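Local atomic coordinates of histidine--tRNA ligase (Staphylococcus aureus, PDB entry 1QE0), a protein that catalyses the ATP-dependent attachment of L-histidine to its cognate tRNA, releasing AMP and diphosphate, and works as a homodimer. Residues D140-Y151 / T263-M271. Sequence-based numbering, arbitrary orientation.
Sequences DAEVLAMVMHIY and THTAFELMM
Phe-267 and Leu-269 of strand 265-271 pack against helix 140-151, which lies against the mixed, largely antiparallel sheet of the class II synthetase catalytic domain. Helix and strand run almost parallel, 14° apart, with their axes 9.9 Å from each other at closest approach. The strand's alternation turns Thr-265, Phe-267 and Leu-269 to the helix and Ala-266 and Glu-268 away from it.

The apolar part centres on Phe-267, whose ring meets Leu-144 over one face and Val-147 obliquely. Its CB points to the helix, and CG, set between the backbone N and the carbonyl carbon (chi1 75°), turns the ring so that Leu-144 CD2 makes a CH-pi contact 3.4 Å from the ring centroid. Beta-branched Val-147 carries two methyls close to the helix backbone and touches two strand residues: CG1 lies 3.6 Å from Phe-267 CE2, and CG2 also reaches Leu-269 CD1. Branched, apolar Leu-269 packs against Val-147 and, through CG, Met-148 SD. Ile-163 of the neighbouring strand 159-165 and Phe-306 of strand 302-309 also touch Phe-267.

The polar part lies at the Asp-140 end, where a carboxylate can serve several donors in a buried setting. Asp-140 OD2 forms a salt bridge with Arg-288 and a hydrogen bond with Tyr-234. The other oxygen, Asp-140 OD1, accepts a hydrogen bond from Thr-265 OG1 at 2.8 Å, the hydroxyl arriving nearly in line with the CG-OD1 bond.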
loop_
_atom_site.group_PDB
_atom_site.type_symbol
_atom_site.label_atom_id
_atom_site.label_comp_id
_atom_site.label_asym_id
_atom_site.label_seq_id
_atom_site.Cartn_x
_atom_site.Cartn_y
_atom_site.Cartn_z
ATOM N N ASP A 140 -21.043 -13.540 1.236
ATOM C CA ASP A 140 -21.594 -12.204 1.247
ATOM C C ASP A 140 -21.467 -11.670 2.653
ATOM O O ASP A 140 -20.901 -10.597 2.864
ATOM C CB ASP A 140 -23.072 -12.257 0.883
ATOM C CG ASP A 140 -23.297 -12.433 -0.586
ATOM O OD1 ASP A 140 -24.151 -11.713 -1.121
ATOM O OD2 ASP A 140 -22.621 -13.269 -1.212
ATOM N N ALA A 141 -21.976 -12.424 3.623
ATOM C CA ALA A 141 -21.889 -11.997 5.012
ATOM C C ALA A 141 -20.432 -11.676 5.368
ATOM O O ALA A 141 -20.167 -10.633 5.963
ATOM C CB ALA A 141 -22.460 -13.045 5.954
ATOM N N GLU A 142 -19.486 -12.513 4.935
ATOM C CA GLU A 142 -18.071 -12.265 5.242
ATOM C C GLU A 142 -17.579 -10.928 4.706
ATOM O O GLU A 142 -16.818 -10.232 5.409
ATOM C CB GLU A 142 -17.166 -13.360 4.691
ATOM C CG GLU A 142 -15.696 -13.072 4.897
ATOM C CD GLU A 142 -14.816 -14.036 4.141
ATOM O OE1 GLU A 142 -14.471 -13.716 2.981
ATOM O OE2 GLU A 142 -14.472 -15.103 4.702
ATOM N N VAL A 143 -17.992 -10.567 3.478
ATOM C CA VAL A 143 -17.552 -9.303 2.948
ATOM C C VAL A 143 -18.269 -8.145 3.581
ATOM O O VAL A 143 -17.686 -7.066 3.685
ATOM C CB VAL A 143 -17.582 -9.182 1.429
ATOM C CG1 VAL A 143 -17.349 -10.519 0.751
ATOM C CG2 VAL A 143 -18.788 -8.474 0.968
ATOM N N LEU A 144 -19.502 -8.359 4.062
ATOM C CA LEU A 144 -20.265 -7.262 4.713
ATOM C C LEU A 144 -19.780 -7.022 6.122
ATOM O O LEU A 144 -19.719 -5.891 6.571
ATOM C CB LEU A 144 -21.759 -7.521 4.755
ATOM C CG LEU A 144 -22.448 -7.514 3.401
ATOM C CD1 LEU A 144 -23.846 -8.042 3.598
ATOM C CD2 LEU A 144 -22.451 -6.148 2.783
ATOM N N ALA A 145 -19.459 -8.092 6.828
ATOM C CA ALA A 145 -18.937 -7.989 8.170
ATOM C C ALA A 145 -17.575 -7.273 8.066
ATOM O O ALA A 145 -17.212 -6.462 8.934
ATOM C CB ALA A 145 -18.763 -9.364 8.734
ATOM N N MET A 146 -16.843 -7.553 6.980
ATOM C CA MET A 146 -15.526 -6.955 6.727
ATOM C C MET A 146 -15.621 -5.442 6.459
ATOM O O MET A 146 -14.921 -4.651 7.109
ATOM C CB MET A 146 -14.845 -7.652 5.531
ATOM C CG MET A 146 -13.476 -7.090 5.156
ATOM S SD MET A 146 -12.985 -7.533 3.469
ATOM C CE MET A 146 -12.506 -9.137 3.699
ATOM N N VAL A 147 -16.482 -5.043 5.512
ATOM C CA VAL A 147 -16.618 -3.635 5.175
ATOM C C VAL A 147 -16.989 -2.875 6.443
ATOM O O VAL A 147 -16.605 -1.728 6.607
ATOM C CB VAL A 147 -17.604 -3.392 3.997
ATOM C CG1 VAL A 147 -18.959 -3.910 4.326
ATOM C CG2 VAL A 147 -17.696 -1.914 3.666
ATOM N N MET A 148 -17.639 -3.554 7.386
ATOM C CA MET A 148 -18.015 -2.925 8.641
ATOM C C MET A 148 -16.795 -2.896 9.544
ATOM O O MET A 148 -16.491 -1.887 10.199
ATOM C CB MET A 148 -19.108 -3.729 9.312
ATOM C CG MET A 148 -20.021 -2.880 10.127
ATOM S SD MET A 148 -21.031 -1.899 9.040
ATOM C CE MET A 148 -22.422 -1.686 10.084
ATOM N N HIS A 149 -16.078 -4.009 9.561
ATOM C CA HIS A 149 -14.898 -4.137 10.377
ATOM C C HIS A 149 -13.863 -3.075 9.986
ATOM O O HIS A 149 -13.331 -2.375 10.850
ATOM C CB HIS A 149 -14.336 -5.547 10.231
ATOM C CG HIS A 149 -13.325 -5.938 11.255
ATOM N ND1 HIS A 149 -12.649 -7.121 11.258
ATOM C CD2 HIS A 149 -12.840 -5.252 12.333
ATOM C CE1 HIS A 149 -11.803 -7.177 12.256
ATOM N NE2 HIS A 149 -11.895 -6.051 12.926
ATOM N N ILE A 150 -13.587 -2.927 8.695
ATOM C CA ILE A 150 -12.580 -1.952 8.252
ATOM C C ILE A 150 -12.770 -0.598 8.919
ATOM O O ILE A 150 -11.910 -0.149 9.689
ATOM C CB ILE A 150 -12.582 -1.784 6.709
ATOM C CG1 ILE A 150 -11.917 -3.002 6.075
ATOM C CG2 ILE A 150 -11.878 -0.496 6.291
ATOM C CD1 ILE A 150 -12.238 -3.174 4.610
ATOM N N TYR A 151 -13.930 0.007 8.664
ATOM C CA TYR A 151 -14.267 1.315 9.193
ATOM C C TYR A 151 -14.362 1.360 10.701
ATOM O O TYR A 151 -13.922 2.328 11.322
ATOM C CB TYR A 151 -15.540 1.814 8.566
ATOM C CG TYR A 151 -15.356 2.109 7.131
ATOM C CD1 TYR A 151 -14.820 3.308 6.726
ATOM C CD2 TYR A 151 -15.718 1.208 6.180
ATOM C CE1 TYR A 151 -14.653 3.608 5.391
ATOM C CE2 TYR A 151 -15.561 1.489 4.833
ATOM C CZ TYR A 151 -15.030 2.694 4.447
ATOM O OH TYR A 151 -14.902 2.990 3.109
ATOM N N THR A 263 -25.721 -9.154 -9.550
ATOM C CA THR A 263 -26.733 -9.996 -8.951
ATOM C C THR A 263 -26.776 -9.807 -7.447
ATOM O O THR A 263 -25.978 -9.064 -6.869
ATOM C CB THR A 263 -26.452 -11.500 -9.241
ATOM O OG1 THR A 263 -25.976 -11.669 -10.579
ATOM C CG2 THR A 263 -27.700 -12.319 -9.101
ATOM N N HIS A 264 -27.756 -10.471 -6.847
ATOM C CA HIS A 264 -28.004 -10.486 -5.415
ATOM C C HIS A 264 -27.644 -9.283 -4.560
ATOM O O HIS A 264 -28.114 -8.164 -4.825
ATOM C CB HIS A 264 -27.408 -11.742 -4.834
ATOM C CG HIS A 264 -28.091 -12.972 -5.264
ATOM N ND1 HIS A 264 -27.623 -13.764 -6.291
ATOM C CD2 HIS A 264 -29.198 -13.605 -4.792
ATOM C CE1 HIS A 264 -28.400 -14.834 -6.427
ATOM N NE2 HIS A 264 -29.350 -14.738 -5.517
ATOM N N THR A 265 -26.827 -9.513 -3.527
ATOM C CA THR A 265 -26.460 -8.454 -2.608
ATOM C C THR A 265 -25.829 -7.205 -3.159
ATOM O O THR A 265 -24.907 -7.263 -3.970
ATOM C CB THR A 265 -25.636 -8.988 -1.502
ATOM O OG1 THR A 265 -26.388 -10.039 -0.917
ATOM C CG2 THR A 265 -25.389 -7.921 -0.443
ATOM N N ALA A 266 -26.379 -6.075 -2.739
ATOM C CA ALA A 266 -25.901 -4.771 -3.146
ATOM C C ALA A 266 -25.888 -4.031 -1.826
ATOM O O ALA A 266 -26.744 -4.278 -0.983
ATOM C CB ALA A 266 -26.862 -4.136 -4.109
ATOM N N PHE A 267 -24.843 -3.245 -1.587
ATOM C CA PHE A 267 -24.752 -2.515 -0.347
ATOM C C PHE A 267 -23.962 -1.231 -0.490
ATOM O O PHE A 267 -23.292 -1.002 -1.504
ATOM C CB PHE A 267 -24.187 -3.389 0.774
ATOM C CG PHE A 267 -22.714 -3.616 0.680
ATOM C CD1 PHE A 267 -22.205 -4.624 -0.136
ATOM C CD2 PHE A 267 -21.825 -2.778 1.366
ATOM C CE1 PHE A 267 -20.832 -4.799 -0.276
ATOM C CE2 PHE A 267 -20.439 -2.941 1.235
ATOM C CZ PHE A 267 -19.948 -3.949 0.411
ATOM N N GLU A 268 -24.060 -0.403 0.548
ATOM C CA GLU A 268 -23.397 0.874 0.610
ATOM C C GLU A 268 -23.242 1.137 2.080
ATOM O O GLU A 268 -24.166 0.846 2.837
ATOM C CB GLU A 268 -24.287 1.913 -0.006
ATOM C CG GLU A 268 -23.606 2.560 -1.151
ATOM C CD GLU A 268 -24.484 3.535 -1.890
ATOM O OE1 GLU A 268 -24.408 3.535 -3.142
ATOM O OE2 GLU A 268 -25.230 4.302 -1.233
ATOM N N LEU A 269 -22.044 1.541 2.507
ATOM C CA LEU A 269 -21.788 1.836 3.914
ATOM C C LEU A 269 -21.869 3.335 3.941
ATOM O O LEU A 269 -21.328 4.008 3.048
ATOM C CB LEU A 269 -20.381 1.425 4.349
ATOM C CG LEU A 269 -20.218 0.968 5.809
ATOM C CD1 LEU A 269 -18.800 0.905 6.215
ATOM C CD2 LEU A 269 -20.911 1.870 6.738
ATOM N N MET A 270 -22.592 3.881 4.907
ATOM C CA MET A 270 -22.670 5.322 4.947
ATOM C C MET A 270 -22.411 5.951 6.294
ATOM O O MET A 270 -22.484 5.308 7.345
ATOM C CB MET A 270 -23.942 5.861 4.268
ATOM C CG MET A 270 -24.903 4.812 3.740
ATOM S SD MET A 270 -25.982 5.495 2.482
ATOM C CE MET A 270 -24.796 5.873 1.246
ATOM N N MET A 271 -21.923 7.179 6.190
ATOM C CA MET A 271 -21.535 8.016 7.298
ATOM C C MET A 271 -22.503 9.151 7.408
ATOM O O MET A 271 -22.784 9.872 6.433
ATOM C CB MET A 271 -20.124 8.564 7.018
ATOM C CG MET A 271 -19.700 9.876 7.702
ATOM S SD MET A 271 -18.729 9.655 9.221
ATOM C CE MET A 271 -18.127 8.023 9.031
#